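PDB 3ISM: CG4930 from Drosophila melanogaster, which inhibits the nuclease EndoG by binding to it in an enzyme–inhibitor complex. Local coordinates for residues Asn23-Gly28 with Lys56-Arg61; Lys34-Leu39 with Arg96-Phe101; Ala64-Val69 with Ser89-Glu94; Trp71-Asp76 with Gln82-Lys87. The protein carries 1 engineered substitution. All coordinates share one frame; numbering follows the deposited sequence. Where two conformers were deposited one is given.

Contact 1: Asn23-Gly28 with Lys56-Arg61; sequences NDYTIG and KENFDR
Tyr25 lays one face of its ring over the first carbon of the Arg61 side chain, and this is the tightly packed part of the contact. Arg61 CB stands 3.5 Å from the Tyr25 ring centroid and almost on the ring normal, a CH-pi contact. Beyond CB the arginine crosses the tyrosine and curls toward the loop, bent at both chi2 (-75°) and chi3 (-63°). Tyr25 CD2 sits under one face of the guanidinium, toward its rim, the two planes steeply inclined, with Arg61 NH2 3.5 Å from Tyr25 CD2. The group ends beside the loop backbone, where Arg61 NH2 donates to Asn23 O over 2.8 Å. The bond is short but bent (132° at the hydrogen), and the donor lies above the carbonyl plane, not on a lone pair. This polar margin is the looser side: Asn23 and Arg61 are both exposed, and the carboxylate of Asp24 lies near the guanidinium without touching it. At the far end of the ring, Tyr25 OH is 3.0 Å from Asn58 OD1, while the amide nitrogen of Asn58 is bonded to the backbone oxygen of Arg43. Arg43 also makes a cation-pi contact with Tyr25, which thus joins helix 32-43 to helix 52-75. The N-terminal loop runs on over these two helices, Ile27 packing on Ala65, Ala66 and Val69 of helix 52-75 and on Leu39 of helix 32-43.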
loop_
_atom_site.group_PDB
_atom_site.type_symbol
_atom_site.label_atom_id
_atom_site.label_comp_id
_atom_site.label_asym_id
_atom_site.label_seq_id
_atom_site.Cartn_x
_atom_site.Cartn_y
_atom_site.Cartn_z
ATOM N N ASN C 23 27.581 -28.742 14.652
ATOM C CA ASN C 23 27.246 -29.754 13.659
ATOM C C ASN C 23 26.655 -31.049 14.276
ATOM O O ASN C 23 26.710 -32.124 13.667
ATOM C CB ASN C 23 28.462 -30.040 12.757
ATOM C CG ASN C 23 29.080 -28.760 12.141
ATOM O OD1 ASN C 23 28.588 -27.639 12.335
ATOM N ND2 ASN C 23 30.165 -28.941 11.390
ATOM N N ASP C 24 26.094 -30.929 15.483
ATOM C CA ASP C 24 25.388 -32.031 16.140
ATOM C C ASP C 24 23.889 -31.743 16.231
ATOM O O ASP C 24 23.473 -30.690 16.710
ATOM C CB ASP C 24 25.945 -32.298 17.544
ATOM C CG ASP C 24 27.124 -33.261 17.540
ATOM O OD1 ASP C 24 27.085 -34.271 16.804
ATOM O OD2 ASP C 24 28.091 -33.013 18.289
ATOM N N TYR C 25 23.088 -32.692 15.764
ATOM C CA TYR C 25 21.642 -32.560 15.799
ATOM C C TYR C 25 21.080 -33.700 16.618
ATOM O O TYR C 25 20.470 -34.619 16.090
ATOM C CB TYR C 25 21.061 -32.583 14.386
ATOM C CG TYR C 25 21.456 -31.393 13.550
ATOM C CD1 TYR C 25 20.555 -30.353 13.320
ATOM C CD2 TYR C 25 22.725 -31.309 12.977
ATOM C CE1 TYR C 25 20.915 -29.261 12.549
ATOM C CE2 TYR C 25 23.092 -30.223 12.217
ATOM C CZ TYR C 25 22.183 -29.205 12.004
ATOM O OH TYR C 25 22.552 -28.127 11.232
ATOM N N THR C 26 21.307 -33.625 17.922
ATOM C CA THR C 26 20.947 -34.686 18.841
ATOM C C THR C 26 19.471 -34.641 19.218
ATOM O O THR C 26 18.977 -33.643 19.736
ATOM C CB THR C 26 21.791 -34.579 20.111
ATOM O OG1 THR C 26 23.175 -34.559 19.750
ATOM C CG2 THR C 26 21.530 -35.746 21.046
ATOM N N ILE C 27 18.764 -35.732 18.945
ATOM C CA ILE C 27 17.415 -35.890 19.444
ATOM C C ILE C 27 17.386 -37.110 20.365
ATOM O O ILE C 27 17.496 -38.244 19.904
ATOM C CB ILE C 27 16.376 -36.015 18.298
ATOM C CG1 ILE C 27 16.368 -34.734 17.446
ATOM C CG2 ILE C 27 14.983 -36.303 18.867
ATOM C CD1 ILE C 27 15.481 -34.796 16.194
ATOM N N GLY C 28 17.281 -36.865 21.668
ATOM C CA GLY C 28 17.246 -37.952 22.651
ATOM C C GLY C 28 15.891 -38.642 22.698
ATOM O O GLY C 28 14.877 -38.085 22.256
ATOM N N LYS C 56 18.180 -24.469 4.588
ATOM C CA LYS C 56 17.786 -25.746 3.994
ATOM C C LYS C 56 18.596 -26.930 4.554
ATOM O O LYS C 56 18.021 -27.957 4.927
ATOM C CB LYS C 56 17.901 -25.708 2.474
ATOM C CG LYS C 56 17.192 -26.885 1.794
ATOM C CD LYS C 56 17.358 -26.848 0.267
ATOM C CE LYS C 56 16.554 -27.976 -0.419
ATOM N NZ LYS C 56 16.804 -28.030 -1.901
ATOM N N GLU C 57 19.923 -26.795 4.613
ATOM C CA GLU C 57 20.743 -27.878 5.165
ATOM C C GLU C 57 20.443 -28.130 6.646
ATOM O O GLU C 57 20.333 -29.292 7.065
ATOM C CB GLU C 57 22.243 -27.658 4.936
ATOM C CG GLU C 57 23.162 -28.873 5.345
ATOM C CD GLU C 57 22.753 -30.224 4.691
ATOM O OE1 GLU C 57 21.984 -30.215 3.704
ATOM O OE2 GLU C 57 23.190 -31.298 5.166
ATOM N N ASN C 58 20.298 -27.042 7.414
ATOM C CA ASN C 58 19.962 -27.128 8.838
ATOM C C ASN C 58 18.673 -27.922 9.071
ATOM O O ASN C 58 18.600 -28.771 9.974
ATOM C CB ASN C 58 19.840 -25.730 9.462
ATOM C CG ASN C 58 21.196 -25.071 9.715
ATOM O OD1 ASN C 58 22.253 -25.691 9.535
ATOM N ND2 ASN C 58 21.169 -23.802 10.132
ATOM N N PHE C 59 17.660 -27.652 8.255
ATOM C CA PHE C 59 16.423 -28.416 8.363
ATOM C C PHE C 59 16.617 -29.851 7.903
ATOM O O PHE C 59 16.095 -30.768 8.543
ATOM C CB PHE C 59 15.241 -27.808 7.597
ATOM C CG PHE C 59 13.970 -28.631 7.744
ATOM C CD1 PHE C 59 13.214 -28.543 8.906
ATOM C CD2 PHE C 59 13.578 -29.536 6.759
ATOM C CE1 PHE C 59 12.082 -29.322 9.082
ATOM C CE2 PHE C 59 12.426 -30.320 6.926
ATOM C CZ PHE C 59 11.678 -30.210 8.082
ATOM N N ASP C 60 17.332 -30.051 6.794
ATOM C CA ASP C 60 17.580 -31.422 6.307
ATOM C C ASP C 60 18.267 -32.286 7.378
ATOM O O ASP C 60 17.902 -33.448 7.553
ATOM C CB ASP C 60 18.398 -31.404 5.015
ATOM C CG ASP C 60 18.587 -32.799 4.406
ATOM O OD1 ASP C 60 19.172 -33.694 5.053
ATOM O OD2 ASP C 60 18.169 -32.992 3.248
ATOM N N ARG C 61 19.232 -31.712 8.103
ATOM C CA ARG C 61 19.887 -32.411 9.206
ATOM C C ARG C 61 18.980 -32.620 10.424
ATOM O O ARG C 61 19.104 -33.612 11.121
ATOM C CB ARG C 61 21.158 -31.682 9.649
ATOM C CG ARG C 61 22.341 -31.775 8.686
ATOM C CD ARG C 61 23.021 -33.149 8.727
ATOM N NE ARG C 61 23.609 -33.474 10.036
ATOM C CZ ARG C 61 24.803 -33.050 10.458
ATOM N NH1 ARG C 61 25.553 -32.267 9.690
ATOM N NH2 ARG C 61 25.246 -33.403 11.662
#

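Contact 2: Lys34-Leu39 with Arg96-Phe101; sequences KDYQKL and RGDACF
Tyr36 and Asp98 reach across from facing helices, and the contact is made by these two side chains. Tyr36 OH donates a hydrogen bond of 2.7 Å to Asp98 OD2, entering on the anti lone pair of that oxygen, the one directed away from OD1. The carboxylate oxygen lies at the edge of the phenol, close to its plane, 3.3 Å from Tyr36 CE2, and the two flat groups are turned by just 30° from each other. Tyr36 OH also touches Asp98 CB at 3.3 Å, so the hydroxyl rests against the aspartate stem as well as its oxygen. The tyrosine spans the gap because its CG is anti to the backbone N (chi1 170°), which sends the ring off helix 32-43.

In the next shell the phenol is lodged between two helices: Phe59 and Thr62 of helix 52-75 touch it, as do Leu91, Glu94 and Tyr95 of helix 81-102. Phe59 packs on Asp98 too. The strongest partner of the aspartate belongs to the nuclease: OD1 forms a salt bridge with Arg93 of the CG8862 chain, and Arg94 of that chain packs on the same residue. With one oxygen taken by the inhibitor's own tyrosine and the other by an arginine of the enzyme, the buried carboxylate is probably kept ionised, and the tyrosine bond helps fix its orientation toward Arg93.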
loop_
_atom_site.group_PDB
_atom_site.type_symbol
_atom_site.label_atom_id
_atom_site.label_comp_id
_atom_site.label_asym_id
_atom_site.label_seq_id
_atom_site.Cartn_x
_atom_site.Cartn_y
_atom_site.Cartn_z
ATOM N N LYS C 34 10.564 -32.262 22.133
ATOM C CA LYS C 34 11.220 -31.048 22.662
ATOM C C LYS C 34 12.621 -30.808 22.075
ATOM O O LYS C 34 12.930 -29.701 21.636
ATOM C CB LYS C 34 11.248 -31.061 24.196
ATOM C CG LYS C 34 12.292 -30.143 24.841
ATOM C CD LYS C 34 12.379 -30.373 26.355
ATOM C CE LYS C 34 13.639 -29.740 26.935
ATOM N NZ LYS C 34 13.551 -29.578 28.418
ATOM N N ASP C 35 13.459 -31.846 22.057
ATOM C CA ASP C 35 14.773 -31.773 21.390
ATOM C C ASP C 35 14.636 -31.351 19.923
ATOM O O ASP C 35 15.407 -30.521 19.435
ATOM C CB ASP C 35 15.504 -33.119 21.463
ATOM C CG ASP C 35 15.924 -33.493 22.878
ATOM O OD1 ASP C 35 15.888 -32.626 23.784
ATOM O OD2 ASP C 35 16.304 -34.663 23.078
ATOM N N TYR C 36 13.638 -31.918 19.244
ATOM C CA TYR C 36 13.363 -31.621 17.845
ATOM C C TYR C 36 12.958 -30.154 17.658
ATOM O O TYR C 36 13.512 -29.465 16.811
ATOM C CB TYR C 36 12.277 -32.554 17.257
ATOM C CG TYR C 36 11.808 -32.093 15.887
ATOM C CD1 TYR C 36 12.544 -32.387 14.750
ATOM C CD2 TYR C 36 10.646 -31.324 15.741
ATOM C CE1 TYR C 36 12.132 -31.946 13.487
ATOM C CE2 TYR C 36 10.230 -30.881 14.489
ATOM C CZ TYR C 36 10.983 -31.197 13.367
ATOM O OH TYR C 36 10.598 -30.749 12.126
ATOM N N GLN C 37 12.012 -29.694 18.473
ATOM C CA GLN C 37 11.529 -28.317 18.448
ATOM C C GLN C 37 12.629 -27.289 18.739
ATOM O O GLN C 37 12.584 -26.178 18.211
ATOM C CB GLN C 37 10.350 -28.135 19.421
ATOM C CG GLN C 37 9.023 -28.742 18.921
ATOM C CD GLN C 37 7.871 -28.636 19.926
ATOM O OE1 GLN C 37 8.053 -28.835 21.125
ATOM N NE2 GLN C 37 6.672 -28.338 19.427
ATOM N N LYS C 38 13.609 -27.654 19.569
ATOM C CA LYS C 38 14.671 -26.709 19.936
ATOM C C LYS C 38 15.611 -26.497 18.766
ATOM O O LYS C 38 16.055 -25.378 18.521
ATOM C CB LYS C 38 15.448 -27.174 21.175
ATOM C CG LYS C 38 16.375 -26.108 21.772
ATOM C CD LYS C 38 17.305 -26.695 22.846
ATOM C CE LYS C 38 18.447 -25.739 23.174
ATOM N NZ LYS C 38 19.380 -26.317 24.187
ATOM N N LEU C 39 15.891 -27.576 18.037
ATOM C CA LEU C 39 16.717 -27.512 16.840
ATOM C C LEU C 39 16.076 -26.658 15.732
ATOM O O LEU C 39 16.739 -25.820 15.138
ATOM C CB LEU C 39 17.016 -28.921 16.323
ATOM C CG LEU C 39 17.843 -29.842 17.228
ATOM C CD1 LEU C 39 17.767 -31.268 16.705
ATOM C CD2 LEU C 39 19.292 -29.346 17.358
ATOM N N ARG C 96 6.345 -33.832 10.416
ATOM C CA ARG C 96 5.538 -33.682 9.194
ATOM C C ARG C 96 5.024 -32.242 8.962
ATOM O O ARG C 96 5.003 -31.752 7.830
ATOM C CB ARG C 96 4.334 -34.631 9.233
ATOM C CG ARG C 96 3.508 -34.621 7.948
ATOM C CD ARG C 96 2.362 -35.614 8.012
ATOM N NE ARG C 96 1.774 -35.838 6.691
ATOM C CZ ARG C 96 0.889 -35.021 6.121
ATOM N NH1 ARG C 96 0.474 -33.929 6.760
ATOM N NH2 ARG C 96 0.402 -35.303 4.929
ATOM N N GLY C 97 4.600 -31.591 10.042
ATOM C CA GLY C 97 4.096 -30.223 9.981
ATOM C C GLY C 97 5.143 -29.271 9.444
ATOM O O GLY C 97 4.830 -28.359 8.687
ATOM N N ASP C 98 6.392 -29.486 9.838
ATOM C CA ASP C 98 7.506 -28.707 9.300
ATOM C C ASP C 98 7.862 -29.111 7.879
ATOM O O ASP C 98 8.130 -28.249 7.035
ATOM C CB ASP C 98 8.732 -28.833 10.208
ATOM C CG ASP C 98 8.550 -28.100 11.512
ATOM O OD1 ASP C 98 7.850 -27.073 11.510
ATOM O OD2 ASP C 98 9.080 -28.542 12.541
ATOM N N ALA C 99 7.886 -30.421 7.619
ATOM C CA ALA C 99 8.213 -30.913 6.281
ATOM C C ALA C 99 7.285 -30.358 5.191
ATOM O O ALA C 99 7.740 -30.094 4.071
ATOM C CB ALA C 99 8.215 -32.422 6.246
ATOM N N CYS C 100 5.999 -30.188 5.514
ATOM C CA CYS C 100 5.017 -29.617 4.586
ATOM C C CYS C 100 5.404 -28.214 4.118
ATOM O O CYS C 100 4.984 -27.781 3.043
ATOM C CB CYS C 100 3.635 -29.501 5.242
ATOM S SG CYS C 100 2.753 -31.039 5.561
ATOM N N PHE C 101 6.137 -27.487 4.956
ATOM C CA PHE C 101 6.549 -26.121 4.657
ATOM C C PHE C 101 7.965 -26.087 4.068
ATOM O O PHE C 101 8.209 -25.421 3.056
ATOM C CB PHE C 101 6.470 -25.253 5.925
ATOM C CG PHE C 101 6.862 -23.808 5.705
ATOM C CD1 PHE C 101 5.938 -22.884 5.221
ATOM C CD2 PHE C 101 8.152 -23.368 5.982
ATOM C CE1 PHE C 101 6.293 -21.555 5.020
ATOM C CE2 PHE C 101 8.517 -22.028 5.777
ATOM C CZ PHE C 101 7.588 -21.126 5.296
#

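Contact 3: Ala64-Val69 with Ser89-Glu94; sequences AAARDV and SQLLEE
Ala66 and Leu91 are the nearest CA pair of segments 64-69 and 89-94, 7.2 Å apart, a spacing consistent with the small alanine side chain at this point. Leu91 carries the contact from its helix, and its two methyls divide the work. With CG anti to the backbone N and chi2 at 55°, CD2 becomes the extended branch, lying anti to CA, and reaches the opposite helix. It settles between the Ala66 carbonyl and the next turn, with Leu91 CD2 3.7 Å from Ala66 O and 3.8 Å from Val69 CG1. The other methyl stays closer to its own backbone and brushes the alanine more distantly, Leu91 CD1 lying 4.3 Å from Ala66 CB. Val69 meets the leucine crosswise, through its CG1 branch, which a chi1 of 162° places anti to the backbone N. One leucine is thus received by residues three apart, on successive turns of the facing helix. All three residues are buried and the cross-helix contact is wholly one of van der Waals packing.

Neighbouring residues face other partners. Leu92 extends the core to helix 104-120, where it meets Tyr107, Trp110 and Ile111, while Arg67 hydrogen-bonds the hydroxyl of Tyr95. Glu94 faces the nuclease, forming a salt bridge with Arg94 of the CG8862 chain. Two long helices consecutive in the chain, held by small and branched aliphatic residues, form here a helical hairpin in the all-helical domain related to the C-terminal domain of Ku.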
loop_
_atom_site.group_PDB
_atom_site.type_symbol
_atom_site.label_atom_id
_atom_site.label_comp_id
_atom_site.label_asym_id
_atom_site.label_seq_id
_atom_site.Cartn_x
_atom_site.Cartn_y
_atom_site.Cartn_z
ATOM N N ALA C 64 16.507 -35.441 9.326
ATOM C CA ALA C 64 17.152 -36.755 9.259
ATOM C C ALA C 64 17.302 -37.351 10.649
ATOM O O ALA C 64 17.123 -38.561 10.845
ATOM C CB ALA C 64 18.521 -36.674 8.549
ATOM N N ALA C 65 17.616 -36.506 11.620
ATOM C CA ALA C 65 17.688 -36.952 13.009
ATOM C C ALA C 65 16.304 -37.369 13.547
ATOM O O ALA C 65 16.175 -38.358 14.285
ATOM C CB ALA C 65 18.295 -35.857 13.878
ATOM N N ALA C 66 15.278 -36.611 13.166
ATOM C CA ALA C 66 13.911 -36.936 13.553
ATOM C C ALA C 66 13.472 -38.275 12.967
ATOM O O ALA C 66 12.915 -39.096 13.683
ATOM C CB ALA C 66 12.952 -35.826 13.158
ATOM N N ARG C 67 13.750 -38.506 11.686
ATOM C CA ARG C 67 13.395 -39.774 11.035
ATOM C C ARG C 67 14.074 -40.993 11.668
ATOM O O ARG C 67 13.458 -42.059 11.776
ATOM C CB ARG C 67 13.715 -39.742 9.539
ATOM C CG ARG C 67 12.832 -38.807 8.761
ATOM C CD ARG C 67 13.020 -38.962 7.260
ATOM N NE ARG C 67 14.395 -38.771 6.825
ATOM C CZ ARG C 67 14.886 -37.602 6.427
ATOM N NH1 ARG C 67 14.106 -36.528 6.430
ATOM N NH2 ARG C 67 16.156 -37.509 6.036
ATOM N N ASP C 68 15.340 -40.833 12.051
ATOM C CA ASP C 68 16.127 -41.899 12.694
ATOM C C ASP C 68 15.485 -42.333 14.010
ATOM O O ASP C 68 15.267 -43.516 14.250
ATOM C CB ASP C 68 17.548 -41.406 12.966
ATOM C CG ASP C 68 18.384 -42.410 13.758
ATOM O OD1 ASP C 68 18.411 -43.608 13.385
ATOM O OD2 ASP C 68 19.027 -42.003 14.753
ATOM N N VAL C 69 15.179 -41.346 14.847
ATOM C CA VAL C 69 14.589 -41.553 16.157
ATOM C C VAL C 69 13.174 -42.151 16.087
ATOM O O VAL C 69 12.838 -43.043 16.860
ATOM C CB VAL C 69 14.631 -40.222 16.973
ATOM C CG1 VAL C 69 13.669 -40.241 18.128
ATOM C CG2 VAL C 69 16.035 -39.989 17.486
ATOM N N SER C 89 4.711 -41.087 17.467
ATOM C CA SER C 89 3.517 -40.430 16.932
ATOM C C SER C 89 3.612 -38.893 17.045
ATOM O O SER C 89 3.441 -38.165 16.058
ATOM C CB SER C 89 2.293 -40.978 17.678
ATOM O OG SER C 89 1.099 -40.321 17.296
ATOM N N GLN C 90 3.921 -38.415 18.251
ATOM C CA GLN C 90 4.071 -36.984 18.499
ATOM C C GLN C 90 5.202 -36.339 17.701
ATOM O O GLN C 90 5.022 -35.266 17.143
ATOM C CB GLN C 90 4.280 -36.722 19.988
ATOM C CG GLN C 90 3.070 -37.034 20.854
ATOM C CD GLN C 90 3.273 -36.638 22.301
ATOM O OE1 GLN C 90 3.989 -35.678 22.598
ATOM N NE2 GLN C 90 2.624 -37.362 23.218
ATOM N N LEU C 91 6.365 -36.982 17.662
ATOM C CA LEU C 91 7.493 -36.494 16.849
ATOM C C LEU C 91 7.145 -36.524 15.355
ATOM O O LEU C 91 7.418 -35.556 14.638
ATOM C CB LEU C 91 8.796 -37.276 17.128
ATOM C CG LEU C 91 10.065 -36.857 16.338
ATOM C CD1 LEU C 91 10.369 -35.390 16.514
ATOM C CD2 LEU C 91 11.277 -37.686 16.742
ATOM N N LEU C 92 6.514 -37.602 14.896
ATOM C CA LEU C 92 6.138 -37.711 13.487
ATOM C C LEU C 92 5.210 -36.573 13.062
ATOM O O LEU C 92 5.418 -35.954 12.020
ATOM C CB LEU C 92 5.493 -39.067 13.184
ATOM C CG LEU C 92 5.148 -39.417 11.731
ATOM C CD1 LEU C 92 6.384 -39.350 10.877
ATOM C CD2 LEU C 92 4.547 -40.818 11.672
ATOM N N GLU C 93 4.195 -36.312 13.878
ATOM C CA GLU C 93 3.260 -35.227 13.637
ATOM C C GLU C 93 3.938 -33.847 13.566
ATOM O O GLU C 93 3.722 -33.095 12.625
ATOM C CB GLU C 93 2.195 -35.225 14.733
ATOM C CG GLU C 93 1.030 -34.346 14.419
ATOM C CD GLU C 93 -0.287 -34.912 14.946
ATOM O OE1 GLU C 93 -0.285 -35.699 15.939
ATOM O OE2 GLU C 93 -1.324 -34.562 14.345
ATOM N N GLU C 94 4.748 -33.523 14.570
ATOM C CA GLU C 94 5.512 -32.270 14.571
ATOM C C GLU C 94 6.455 -32.186 13.374
ATOM O O GLU C 94 6.492 -31.166 12.667
ATOM C CB GLU C 94 6.310 -32.130 15.869
ATOM C CG GLU C 94 7.041 -30.798 16.033
ATOM C CD GLU C 94 6.119 -29.633 16.343
ATOM O OE1 GLU C 94 5.043 -29.849 16.934
ATOM O OE2 GLU C 94 6.484 -28.489 16.008
#

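Contact 4: Trp71-Asp76 with Gln82-Lys87; sequences WRLLFD and QSNTEK
Leu73 pushes its two methyls against Asn84 and Lys87, one turn apart on the facing helix. Its CG is anti to the carbonyl carbon (chi1 -73°) and chi2 of 160° extends the CD1 branch away from CA, so that Leu73 CD1 comes 3.9 Å from Lys87 CB. The second branch bends to the asparagine, Leu73 CD2 lying 3.9 Å from Asn84 OD1. Lys87 offers just the root of its side chain: beyond CG it runs out extended, leaving the leucine behind, and its ammonium bonds to the backbone oxygen of Leu29.

Asn84 crosses the leucine at about a right angle and fits close to the backbone, with Asn84 CB 3.3 Å from Leu73 O. Its amide nitrogen turns to a water that links the two helices. This water lies 2.8 Å from Leu73 O, to which it can donate, and accepts a weak bond from Asn84 ND2 at 2.8 Å. On the other flank Leu74 and Thr85 touch lightly through their methyls, Leu74 CD2 to Thr85 CG2 at 4.4 Å.

The axes of segments 71-75 and 82-87 approach to 8.1 Å and run roughly antiparallel, at 149°, as the two helices meet across the short turn between them. Phe126 of helix 124-132 covers Leu74 and Thr85, Leu29 of the N-terminal loop lies on Leu73, and Trp71 and Phe75 pack on Leu114 and Glu117 of helix 104-120.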
loop_
_atom_site.group_PDB
_atom_site.type_symbol
_atom_site.label_atom_id
_atom_site.label_comp_id
_atom_site.label_asym_id
_atom_site.label_seq_id
_atom_site.Cartn_x
_atom_site.Cartn_y
_atom_site.Cartn_z
ATOM N N TRP C 71 12.070 -44.064 13.760
ATOM C CA TRP C 71 12.289 -45.437 13.334
ATOM C C TRP C 71 12.712 -46.302 14.520
ATOM O O TRP C 71 12.189 -47.399 14.718
ATOM C CB TRP C 71 13.349 -45.491 12.222
ATOM C CG TRP C 71 13.384 -46.804 11.499
ATOM C CD1 TRP C 71 14.038 -47.943 11.894
ATOM C CD2 TRP C 71 12.757 -47.116 10.246
ATOM N NE1 TRP C 71 13.843 -48.941 10.972
ATOM C CE2 TRP C 71 13.065 -48.462 9.950
ATOM C CE3 TRP C 71 11.969 -46.387 9.345
ATOM C CZ2 TRP C 71 12.614 -49.098 8.787
ATOM C CZ3 TRP C 71 11.514 -47.021 8.190
ATOM C CH2 TRP C 71 11.842 -48.361 7.922
ATOM N N ARG C 72 13.647 -45.793 15.314
ATOM C CA ARG C 72 14.063 -46.489 16.524
ATOM C C ARG C 72 12.953 -46.632 17.572
ATOM O O ARG C 72 12.794 -47.698 18.156
ATOM C CB ARG C 72 15.321 -45.839 17.108
ATOM C CG ARG C 72 16.529 -46.048 16.200
ATOM C CD ARG C 72 17.855 -45.695 16.853
ATOM N NE ARG C 72 18.012 -44.261 17.074
ATOM C CZ ARG C 72 18.292 -43.725 18.259
ATOM N NH1 ARG C 72 18.448 -44.512 19.320
ATOM N NH2 ARG C 72 18.435 -42.407 18.380
ATOM N N LEU C 73 12.160 -45.581 17.779
ATOM C CA LEU C 73 11.086 -45.641 18.777
ATOM C C LEU C 73 10.062 -46.714 18.425
ATOM O O LEU C 73 9.514 -47.363 19.305
ATOM C CB LEU C 73 10.397 -44.284 18.940
ATOM C CG LEU C 73 11.238 -43.237 19.681
ATOM C CD1 LEU C 73 10.719 -41.852 19.385
ATOM C CD2 LEU C 73 11.286 -43.497 21.182
ATOM N N LEU C 74 9.843 -46.901 17.126
ATOM C CA LEU C 74 8.862 -47.855 16.627
ATOM C C LEU C 74 9.374 -49.292 16.548
ATOM O O LEU C 74 8.615 -50.215 16.820
ATOM C CB LEU C 74 8.351 -47.412 15.253
ATOM C CG LEU C 74 7.438 -46.186 15.232
ATOM C CD1 LEU C 74 7.200 -45.682 13.801
ATOM C CD2 LEU C 74 6.118 -46.484 15.925
ATOM N N PHE C 75 10.654 -49.481 16.208
ATOM C CA PHE C 75 11.154 -50.813 15.856
ATOM C C PHE C 75 12.284 -51.395 16.714
ATOM O O PHE C 75 12.538 -52.596 16.640
ATOM C CB PHE C 75 11.566 -50.860 14.368
ATOM C CG PHE C 75 10.504 -50.346 13.423
ATOM C CD1 PHE C 75 9.257 -50.953 13.359
ATOM C CD2 PHE C 75 10.755 -49.256 12.602
ATOM C CE1 PHE C 75 8.278 -50.480 12.495
ATOM C CE2 PHE C 75 9.775 -48.767 11.742
ATOM C CZ PHE C 75 8.543 -49.383 11.688
ATOM N N ASP C 76 12.964 -50.558 17.501
ATOM C CA ASP C 76 14.109 -50.990 18.325
ATOM C C ASP C 76 13.850 -52.119 19.312
ATOM O O ASP C 76 14.790 -52.821 19.680
ATOM C CB ASP C 76 14.719 -49.817 19.104
ATOM C CG ASP C 76 16.001 -49.289 18.468
ATOM O OD1 ASP C 76 16.358 -49.761 17.364
ATOM O OD2 ASP C 76 16.659 -48.403 19.079
ATOM N N GLN C 82 3.738 -48.954 24.444
ATOM C CA GLN C 82 2.866 -47.962 25.103
ATOM C C GLN C 82 3.516 -46.588 25.071
ATOM O O GLN C 82 2.972 -45.628 24.510
ATOM C CB GLN C 82 2.636 -48.305 26.578
ATOM C CG GLN C 82 1.808 -49.526 26.894
ATOM C CD GLN C 82 1.944 -49.917 28.359
ATOM O OE1 GLN C 82 2.638 -50.877 28.693
ATOM N NE2 GLN C 82 1.310 -49.149 29.244
ATOM N N SER C 83 4.705 -46.502 25.672
ATOM C CA SER C 83 5.476 -45.258 25.758
ATOM C C SER C 83 6.118 -44.815 24.448
ATOM O O SER C 83 5.989 -43.651 24.052
ATOM C CB SER C 83 6.589 -45.401 26.788
ATOM O OG SER C 83 6.062 -45.505 28.082
ATOM N N ASN C 84 6.842 -45.731 23.805
ATOM C CA ASN C 84 7.681 -45.382 22.649
ATOM C C ASN C 84 6.887 -45.075 21.380
ATOM O O ASN C 84 7.279 -44.208 20.595
ATOM C CB ASN C 84 8.769 -46.448 22.411
ATOM C CG ASN C 84 9.838 -46.443 23.507
ATOM O OD1 ASN C 84 9.961 -45.475 24.268
ATOM N ND2 ASN C 84 10.610 -47.521 23.593
ATOM N N THR C 85 5.765 -45.772 21.196
ATOM C CA THR C 85 4.874 -45.523 20.063
ATOM C C THR C 85 4.267 -44.132 20.168
ATOM O O THR C 85 4.172 -43.417 19.175
ATOM C CB THR C 85 3.774 -46.609 19.956
ATOM O OG1 THR C 85 4.396 -47.879 19.754
ATOM C CG2 THR C 85 2.848 -46.357 18.794
ATOM N N GLU C 86 3.885 -43.737 21.379
ATOM C CA GLU C 86 3.370 -42.391 21.618
ATOM C C GLU C 86 4.407 -41.312 21.294
ATOM O O GLU C 86 4.099 -40.311 20.643
ATOM C CB GLU C 86 2.853 -42.245 23.062
ATOM C CG GLU C 86 2.258 -40.876 23.377
ATOM C CD GLU C 86 1.186 -40.433 22.383
ATOM O OE1 GLU C 86 0.641 -41.286 21.645
ATOM O OE2 GLU C 86 0.853 -39.223 22.366
ATOM N N LYS C 87 5.639 -41.525 21.735
ATOM C CA LYS C 87 6.740 -40.615 21.405
ATOM C C LYS C 87 6.938 -40.477 19.881
ATOM O O LYS C 87 7.098 -39.370 19.362
ATOM C CB LYS C 87 8.037 -41.086 22.085
ATOM C CG LYS C 87 8.096 -40.759 23.562
ATOM C CD LYS C 87 9.342 -41.329 24.215
ATOM C CE LYS C 87 9.425 -40.917 25.679
ATOM N NZ LYS C 87 10.504 -41.655 26.375
HETATM O O HOH W 1 11.477 -48.392 21.085
#

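Contacts 4 and 3 are successive levels of one hairpin, centres 10 Å apart, with contact 4 next to the turn and contact 3 enclosing it along the chain. The centre of contact 2 is about 8 Å from that of contact 3, where helix 32-43 lies against both hairpin helices: Tyr36 CB reaches Leu91 CD1 at 3.5 Å. Contact 1 adds the N-terminal loop, joined to contact 2 by a probable hydrogen bond from Gly28 N to Asp35 OD2 (2.8 Å) and to contact 3 where Ile27 O meets Val69 CG2. Segments of contacts 1, 2 and 3 also bear residues that bind the CG8862 chain, whereas no other chain touches contact 4, about 20 Å from contact 1 between centres.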